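Local structure of protein pof8 (Schizosaccharomyces pombe, 6TZN) at residues A[26-31]-A[59-64]; A[30-35]-A[70-75]. The protein binds telomerase RNA ter1 specifically and promotes its assembly with the catalytic subunit trt1 into the telomerase holoenzyme, here represented by its C-terminal xRRM domain. All blocks are in the same frame, centred on the assembly; numbering follows the deposited sequence.

Contact 1 (A[26-31]-A[59-64]); sequences STIHSL and AIIRWK. With NO3 (nitrate ion), chain B.
Ile-28, pointing from helix 25-39 down onto the sheet, spreads its two branches over two residues of strand 58-63. Its CD1 meets the methyl of Ala-59, with Ile-28 CD1 to Ala-59 CB at 4.4 Å, while its CG2 faces the end of Ile-61, with Ile-28 CG2 to Ile-61 CD1 at 4.3 Å. Both are loose methyl-to-methyl touches, and no hydrogen bond joins the two segments. Ile-61 is bent at its second torsion (chi2 -58°), which swings CD1 round toward the helix. Its other branch, CG2, sits 3.4 Å above the plane of the Trp-63 indole, near the rim of that face. Ala-59, Ile-61 and Trp-63 thus form one row on the helix-covered side of the strand; the indole NE1 is hydrogen-bonded to Thr-14 OG1, and the ring lies against helix 66-78.

Arg-62 follows the strand's alternation and leaves on the other side. Its guanidinium grips a nitrate ion, probably from the crystallisation liquor, through two hydrogen bonds, one to each of two nitrate oxygens: NE reaches nitrate O1 at 2.9 Å and NH2 reaches nitrate O3 at 3.0 Å. The remaining terminal nitrogen, NH1, bonds to Trp-63 O at 2.9 Å; that oxygen lies near the guanidinium plane, so the bond steadies the group's rotation.

Neighbouring strands 13-17 and 47-51 hydrogen-bond to this strand's backbone on its two edges. A helix seated by aliphatic side chains on one face of a central antiparallel strand is the alpha/beta sandwich of the RRM fold.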
ATOM      1  N   SER A  26       0.706   9.882  -6.406  1.00 18.87           N
ATOM      2  CA  SER A  26       0.971   9.359  -7.743  1.00 18.86           C
ATOM      3  C   SER A  26       2.062   8.294  -7.712  1.00 17.22           C
ATOM      4  O   SER A  26       1.929   7.233  -8.341  1.00 18.15           O
ATOM      5  CB  SER A  26       1.371  10.496  -8.679  1.00 23.17           C
ATOM      6  OG  SER A  26       1.728   9.989  -9.950  1.00 28.26           O
ATOM      7  N   THR A  27       3.146   8.556  -6.978  1.00 16.71           N
ATOM      8  CA  THR A  27       4.216   7.572  -6.871  1.00 16.54           C
ATOM      9  C   THR A  27       3.737   6.328  -6.144  1.00 16.28           C
ATOM     10  O   THR A  27       4.052   5.209  -6.558  1.00 16.39           O
ATOM     11  CB  THR A  27       5.437   8.172  -6.172  1.00 16.40           C
ATOM     12  OG1 THR A  27       5.858   9.345  -6.875  1.00 19.08           O
ATOM     13  CG2 THR A  27       6.593   7.171  -6.132  1.00 18.15           C
ATOM     14  N   ILE A  28       2.970   6.499  -5.062  1.00 15.32           N
ATOM     15  CA  ILE A  28       2.437   5.337  -4.353  1.00 15.23           C
ATOM     16  C   ILE A  28       1.580   4.492  -5.285  1.00 15.61           C
ATOM     17  O   ILE A  28       1.698   3.262  -5.318  1.00 16.57           O
ATOM     18  CB  ILE A  28       1.665   5.760  -3.088  1.00 15.32           C
ATOM     19  CG1 ILE A  28       2.586   6.476  -2.098  1.00 16.48           C
ATOM     20  CG2 ILE A  28       0.983   4.552  -2.452  1.00 16.45           C
ATOM     21  CD1 ILE A  28       1.818   7.263  -1.036  1.00 18.05           C
ATOM     22  N   HIS A  29       0.723   5.137  -6.074  1.00 16.72           N
ATOM     23  CA  HIS A  29      -0.114   4.400  -7.017  1.00 17.75           C
ATOM     24  C   HIS A  29       0.740   3.601  -7.996  1.00 17.78           C
ATOM     25  O   HIS A  29       0.498   2.410  -8.228  1.00 18.60           O
ATOM     26  CB  HIS A  29      -1.032   5.370  -7.766  1.00 19.99           C
ATOM     27  CG  HIS A  29      -2.027   4.690  -8.652  1.00 23.99           C
ATOM     28  ND1 HIS A  29      -3.375   4.666  -8.368  1.00 29.75           N
ATOM     29  CD2 HIS A  29      -1.875   4.015  -9.815  1.00 29.52           C
ATOM     30  CE1 HIS A  29      -4.012   4.008  -9.320  1.00 29.88           C
ATOM     31  NE2 HIS A  29      -3.123   3.596 -10.206  1.00 29.53           N
ATOM     32  N   SER A  30       1.761   4.239  -8.572  1.00 16.86           N
ATOM     33  CA  SER A  30       2.626   3.550  -9.524  1.00 17.85           C
ATOM     34  C   SER A  30       3.389   2.415  -8.858  1.00 15.98           C
ATOM     35  O   SER A  30       3.545   1.335  -9.446  1.00 17.88           O
ATOM     36  CB  SER A  30       3.605   4.542 -10.149  1.00 20.58           C
ATOM     37  OG  SER A  30       2.906   5.490 -10.929  1.00 22.43           O
ATOM     38  N   LEU A  31       3.889   2.647  -7.643  1.00 15.39           N
ATOM     39  CA  LEU A  31       4.616   1.607  -6.922  1.00 15.94           C
ATOM     40  C   LEU A  31       3.709   0.411  -6.646  1.00 15.85           C
ATOM     41  O   LEU A  31       4.086  -0.749  -6.883  1.00 16.41           O
ATOM     42  CB  LEU A  31       5.177   2.184  -5.623  1.00 16.52           C
ATOM     43  CG  LEU A  31       6.060   1.284  -4.757  1.00 19.31           C
ATOM     44  CD1 LEU A  31       7.053   2.136  -3.956  1.00 21.04           C
ATOM     45  CD2 LEU A  31       5.222   0.427  -3.820  1.00 20.98           C
ATOM     46  N   ALA A  59       0.554   4.937   4.449  1.00 17.38           N
ATOM     47  CA  ALA A  59      -0.661   5.270   3.724  1.00 16.87           C
ATOM     48  C   ALA A  59      -1.687   4.180   3.984  1.00 16.60           C
ATOM     49  O   ALA A  59      -1.342   3.047   4.328  1.00 18.24           O
ATOM     50  CB  ALA A  59      -0.401   5.378   2.216  1.00 16.99           C
ATOM     51  N   ILE A  60      -2.961   4.519   3.806  1.00 15.77           N
ATOM     52  CA  ILE A  60      -4.033   3.524   3.833  1.00 16.20           C
ATOM     53  C   ILE A  60      -4.614   3.429   2.431  1.00 16.00           C
ATOM     54  O   ILE A  60      -5.030   4.440   1.857  1.00 17.17           O
ATOM     55  CB  ILE A  60      -5.124   3.863   4.860  1.00 19.09           C
ATOM     56  CG1 ILE A  60      -4.540   3.852   6.277  1.00 23.51           C
ATOM     57  CG2 ILE A  60      -6.287   2.886   4.726  1.00 21.24           C
ATOM     58  CD1 ILE A  60      -5.545   4.174   7.361  1.00 26.86           C
ATOM     59  N   ILE A  61      -4.627   2.218   1.877  1.00 16.09           N
ATOM     60  CA  ILE A  61      -5.146   1.968   0.540  1.00 16.21           C
ATOM     61  C   ILE A  61      -6.528   1.337   0.659  1.00 15.79           C
ATOM     62  O   ILE A  61      -6.698   0.321   1.349  1.00 16.50           O
ATOM     63  CB  ILE A  61      -4.210   1.042  -0.260  1.00 17.12           C
ATOM     64  CG1 ILE A  61      -2.733   1.429  -0.075  1.00 19.37           C
ATOM     65  CG2 ILE A  61      -4.621   1.033  -1.734  1.00 19.33           C
ATOM     66  CD1 ILE A  61      -2.401   2.859  -0.481  1.00 19.80           C
ATOM     67  N   ARG A  62      -7.514   1.929  -0.013  1.00 15.52           N
ATOM     68  CA  ARG A  62      -8.837   1.330  -0.168  1.00 16.25           C
ATOM     69  C   ARG A  62      -8.855   0.654  -1.534  1.00 16.50           C
ATOM     70  O   ARG A  62      -8.914   1.327  -2.570  1.00 17.13           O
ATOM     71  CB  ARG A  62      -9.935   2.391  -0.048  1.00 18.11           C
ATOM     72  CG  ARG A  62     -11.373   1.851   0.053  1.00 17.41           C
ATOM     73  CD  ARG A  62     -11.945   1.448  -1.304  1.00 17.87           C
ATOM     74  NE  ARG A  62     -13.392   1.611  -1.356  1.00 17.08           N
ATOM     75  CZ  ARG A  62     -14.232   0.844  -2.045  1.00 17.82           C
ATOM     76  NH1 ARG A  62     -13.794  -0.209  -2.730  1.00 19.09           N
ATOM     77  NH2 ARG A  62     -15.527   1.132  -2.035  1.00 18.37           N
ATOM     78  N   TRP A  63      -8.808  -0.676  -1.533  1.00 16.49           N
ATOM     79  CA  TRP A  63      -8.785  -1.440  -2.768  1.00 16.56           C
ATOM     80  C   TRP A  63     -10.199  -1.620  -3.300  1.00 16.04           C
ATOM     81  O   TRP A  63     -11.185  -1.499  -2.569  1.00 17.24           O
ATOM     82  CB  TRP A  63      -8.131  -2.799  -2.522  1.00 17.46           C
ATOM     83  CG  TRP A  63      -6.674  -2.650  -2.233  1.00 16.12           C
ATOM     84  CD1 TRP A  63      -6.079  -2.553  -1.001  1.00 17.17           C
ATOM     85  CD2 TRP A  63      -5.623  -2.546  -3.197  1.00 16.68           C
ATOM     86  NE1 TRP A  63      -4.717  -2.415  -1.145  1.00 17.70           N
ATOM     87  CE2 TRP A  63      -4.412  -2.394  -2.483  1.00 16.97           C
ATOM     88  CE3 TRP A  63      -5.587  -2.563  -4.595  1.00 19.17           C
ATOM     89  CZ2 TRP A  63      -3.180  -2.270  -3.124  1.00 17.08           C
ATOM     90  CZ3 TRP A  63      -4.365  -2.440  -5.232  1.00 21.45           C
ATOM     91  CH2 TRP A  63      -3.175  -2.293  -4.495  1.00 19.38           C
ATOM     92  N   LYS A  64     -10.294  -1.916  -4.598  1.00 18.01           N
ATOM     93  CA  LYS A  64     -11.610  -2.101  -5.200  1.00 18.68           C
ATOM     94  C   LYS A  64     -12.343  -3.289  -4.583  1.00 19.21           C
ATOM     95  O   LYS A  64     -13.553  -3.212  -4.333  1.00 21.54           O
ATOM     96  CB  LYS A  64     -11.505  -2.244  -6.719  1.00 21.06           C
ATOM     97  CG  LYS A  64     -12.849  -2.185  -7.429  1.00 24.51           C
ATOM     98  CD  LYS A  64     -12.697  -2.335  -8.932  1.00 27.44           C
ATOM     99  CE  LYS A  64     -14.041  -2.212  -9.631  1.00 33.88           C
ATOM    100  NZ  LYS A  64     -13.913  -2.334 -11.108  1.00 39.50           N
TER
HETATM  101  N   NO3 B 501     -15.155   4.625  -0.610  1.00 16.72           N
HETATM  102  O1  NO3 B 501     -14.023   4.215  -0.256  1.00 17.88           O
HETATM  103  O2  NO3 B 501     -15.379   5.858  -0.681  1.00 18.75           O
HETATM  104  O3  NO3 B 501     -16.086   3.817  -0.886  1.00 18.05           O

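Contact 2 (A[30-35]-A[70-75])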
ATOM      1  N   SER A  30       1.761   4.239  -8.572  1.00 16.86           N
ATOM      2  CA  SER A  30       2.626   3.550  -9.524  1.00 17.85           C
ATOM      3  C   SER A  30       3.389   2.415  -8.858  1.00 15.98           C
ATOM      4  O   SER A  30       3.545   1.335  -9.446  1.00 17.88           O
ATOM      5  CB  SER A  30       3.605   4.542 -10.149  1.00 20.58           C
ATOM      6  OG  SER A  30       2.906   5.490 -10.929  1.00 22.43           O
ATOM      7  N   LEU A  31       3.889   2.647  -7.643  1.00 15.39           N
ATOM      8  CA  LEU A  31       4.616   1.607  -6.922  1.00 15.94           C
ATOM      9  C   LEU A  31       3.709   0.411  -6.646  1.00 15.85           C
ATOM     10  O   LEU A  31       4.086  -0.749  -6.883  1.00 16.41           O
ATOM     11  CB  LEU A  31       5.177   2.184  -5.623  1.00 16.52           C
ATOM     12  CG  LEU A  31       6.060   1.284  -4.757  1.00 19.31           C
ATOM     13  CD1 LEU A  31       7.053   2.136  -3.956  1.00 21.04           C
ATOM     14  CD2 LEU A  31       5.222   0.427  -3.820  1.00 20.98           C
ATOM     15  N   LEU A  32       2.504   0.671  -6.138  1.00 16.22           N
ATOM     16  CA  LEU A  32       1.569  -0.419  -5.875  1.00 18.26           C
ATOM     17  C   LEU A  32       1.262  -1.197  -7.147  1.00 20.00           C
ATOM     18  O   LEU A  32       1.249  -2.428  -7.136  1.00 21.24           O
ATOM     19  CB  LEU A  32       0.285   0.144  -5.270  1.00 21.67           C
ATOM     20  CG  LEU A  32       0.391   0.692  -3.850  1.00 24.86           C
ATOM     21  CD1 LEU A  32      -0.916   1.345  -3.452  1.00 24.84           C
ATOM     22  CD2 LEU A  32       0.757  -0.403  -2.859  1.00 25.99           C
ATOM     23  N   SER A  33       1.021  -0.500  -8.260  1.00 20.81           N
ATOM     24  CA  SER A  33       0.728  -1.184  -9.516  1.00 22.78           C
ATOM     25  C   SER A  33       1.915  -2.014  -9.990  1.00 22.14           C
ATOM     26  O   SER A  33       1.743  -3.141 -10.468  1.00 23.21           O
ATOM     27  CB  SER A  33       0.330  -0.163 -10.578  1.00 27.62           C
ATOM     28  OG  SER A  33      -0.770   0.607 -10.130  1.00 33.33           O
ATOM     29  N   TYR A  34       3.122  -1.469  -9.870  1.00 19.78           N
ATOM     30  CA  TYR A  34       4.324  -2.179 -10.287  1.00 20.12           C
ATOM     31  C   TYR A  34       4.492  -3.470  -9.495  1.00 18.09           C
ATOM     32  O   TYR A  34       4.723  -4.543 -10.067  1.00 19.98           O
ATOM     33  CB  TYR A  34       5.529  -1.250 -10.093  1.00 20.21           C
ATOM     34  CG  TYR A  34       6.835  -1.819 -10.582  1.00 19.52           C
ATOM     35  CD1 TYR A  34       7.587  -2.675  -9.783  1.00 18.96           C
ATOM     36  CD2 TYR A  34       7.313  -1.508 -11.847  1.00 21.75           C
ATOM     37  CE1 TYR A  34       8.777  -3.210 -10.239  1.00 20.09           C
ATOM     38  CE2 TYR A  34       8.506  -2.027 -12.306  1.00 22.36           C
ATOM     39  CZ  TYR A  34       9.230  -2.880 -11.500  1.00 20.09           C
ATOM     40  OH  TYR A  34      10.416  -3.392 -11.960  1.00 22.49           O
ATOM     41  N   VAL A  35       4.364  -3.382  -8.172  1.00 17.42           N
ATOM     42  CA  VAL A  35       4.522  -4.553  -7.314  1.00 18.38           C
ATOM     43  C   VAL A  35       3.402  -5.564  -7.554  1.00 19.58           C
ATOM     44  O   VAL A  35       3.653  -6.772  -7.683  1.00 20.06           O
ATOM     45  CB  VAL A  35       4.603  -4.091  -5.846  1.00 20.32           C
ATOM     46  CG1 VAL A  35       4.554  -5.261  -4.890  1.00 23.84           C
ATOM     47  CG2 VAL A  35       5.868  -3.278  -5.621  1.00 19.63           C
ATOM     48  N   GLU A  70      -5.890  -8.581  -0.680  1.00 19.60           N
ATOM     49  CA  GLU A  70      -5.118  -9.779  -0.360  1.00 21.27           C
ATOM     50  C   GLU A  70      -3.900  -9.911  -1.265  1.00 19.95           C
ATOM     51  O   GLU A  70      -2.818 -10.306  -0.810  1.00 20.48           O
ATOM     52  CB  GLU A  70      -6.012 -11.011  -0.502  1.00 25.45           C
ATOM     53  CG  GLU A  70      -5.387 -12.298   0.018  1.00 33.59           C
ATOM     54  CD  GLU A  70      -6.321 -13.484  -0.099  1.00 48.91           C
ATOM     55  OE1 GLU A  70      -6.978 -13.625  -1.153  1.00 52.22           O
ATOM     56  OE2 GLU A  70      -6.400 -14.275   0.864  1.00 57.52           O
ATOM     57  N   THR A  71      -4.061  -9.598  -2.553  1.00 19.11           N
ATOM     58  CA  THR A  71      -2.932  -9.658  -3.474  1.00 19.69           C
ATOM     59  C   THR A  71      -1.838  -8.684  -3.049  1.00 18.86           C
ATOM     60  O   THR A  71      -0.644  -9.003  -3.111  1.00 19.29           O
ATOM     61  CB  THR A  71      -3.416  -9.348  -4.893  1.00 21.72           C
ATOM     62  OG1 THR A  71      -4.394 -10.317  -5.296  1.00 25.08           O
ATOM     63  CG2 THR A  71      -2.258  -9.342  -5.880  1.00 23.73           C
ATOM     64  N   CYS A  72      -2.234  -7.487  -2.613  1.00 19.13           N
ATOM     65  CA  CYS A  72      -1.268  -6.509  -2.125  1.00 18.45           C
ATOM     66  C   CYS A  72      -0.499  -7.053  -0.924  1.00 17.76           C
ATOM     67  O   CYS A  72       0.736  -6.960  -0.863  1.00 18.48           O
ATOM     68  CB  CYS A  72      -2.004  -5.221  -1.760  1.00 18.14           C
ATOM     69  SG  CYS A  72      -0.960  -3.969  -1.001  1.00 20.10           S
ATOM     70  N   ILE A  73      -1.215  -7.620   0.051  1.00 18.62           N
ATOM     71  CA  ILE A  73      -0.556  -8.174   1.233  1.00 18.78           C
ATOM     72  C   ILE A  73       0.446  -9.248   0.834  1.00 19.25           C
ATOM     73  O   ILE A  73       1.592  -9.263   1.304  1.00 20.19           O
ATOM     74  CB  ILE A  73      -1.596  -8.719   2.228  1.00 20.47           C
ATOM     75  CG1 ILE A  73      -2.545  -7.610   2.688  1.00 23.76           C
ATOM     76  CG2 ILE A  73      -0.898  -9.374   3.414  1.00 23.16           C
ATOM     77  CD1 ILE A  73      -1.848  -6.430   3.267  1.00 25.16           C
ATOM     78  N   ASN A  74       0.034 -10.160  -0.052  1.00 19.62           N
ATOM     79  CA  ASN A  74       0.923 -11.241  -0.469  1.00 20.97           C
ATOM     80  C   ASN A  74       2.140 -10.697  -1.204  1.00 18.80           C
ATOM     81  O   ASN A  74       3.257 -11.200  -1.030  1.00 20.59           O
ATOM     82  CB  ASN A  74       0.165 -12.228  -1.358  1.00 23.90           C
ATOM     83  CG  ASN A  74      -0.880 -13.014  -0.594  1.00 25.10           C
ATOM     84  OD1 ASN A  74      -0.817 -13.120   0.628  1.00 28.81           O
ATOM     85  ND2 ASN A  74      -1.851 -13.572  -1.316  1.00 29.40           N
ATOM     86  N   ALA A  75       1.943  -9.668  -2.029  1.00 18.03           N
ATOM     87  CA  ALA A  75       3.034  -9.114  -2.825  1.00 19.38           C
ATOM     88  C   ALA A  75       4.147  -8.564  -1.939  1.00 20.04           C
ATOM     89  O   ALA A  75       5.331  -8.850  -2.159  1.00 20.88           O
ATOM     90  CB  ALA A  75       2.492  -8.021  -3.744  1.00 19.95           C
TER
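The two helices that cover one face of an RRM sheet meet here, segment 30-35 of helix 25-39 against segment 70-75 of helix 66-78. The tighter touch is between Val-35 and Ala-75, whose side chains point at each other: Val-35 CG1 comes within 3.6 Å of Ala-75 CB, a true van der Waals contact. Val-35 presents this methyl because CG1 is anti to the backbone N (chi1 171°), on the carbonyl side of the residue, whereas CG2 turns back beside the nitrogen. Because Ala-75 offers no more than a methyl, the backbones come close here, and the CA atoms of Val-35 and Ala-75 are 6.6 Å apart.

One turn earlier in each helix the gap is wider, 7.7 Å between the CA atoms of Leu-32 and Cys-72. Neither side chain sets out straight across it. The Leu-32 chain brings its tip nearer than its start suggests, and CD2 meets Cys-72 SG at 4.4 Å, a looser apolar touch. Both residues also rest on Ile-16 of strand 13-17, which places this pair on the sheet side of the helix interface.

No hydrogen bond links the two segments. The backbone oxygen of Val-35 does accept one from the side chain of Gln-79, just past the end of helix 66-78, while Phe-76 packs against Leu-31, Leu-32 and Val-35 and Thr-71 touches Phe-36. All four residues that touch across the segments are buried, and all the chemistry between them is apolar. Two helices packed steeply across each other on one face of an antiparallel sheet, meeting through a small residue and resting on a central strand, make up the helical layer of the beta-alpha-beta-beta-alpha-beta RRM fold.

Overall arrangement
Both contacts are buried in the xRRM domain, their centres about 9 Å apart, and both use helix 25-39: contact 1 sets its earlier turns on strand 58-63, contact 2 its later turns against helix 66-78. They merge into one apolar core. Trp-63 CZ2 packs 3.5 Å from Cys-72 CB, and Ile-61 CD1 lies 3.7 Å from Leu-32 CD1, so strand and both helices close round the same side chains. Across each contact the touches are purely apolar, helix on sheet in the first and helix on helix in the second. Polar bonds lie beside the touching residues in both: through Arg-62 on the sheet's opposite face for contact 1, through Gln-79 just past helix 66-78 for contact 2.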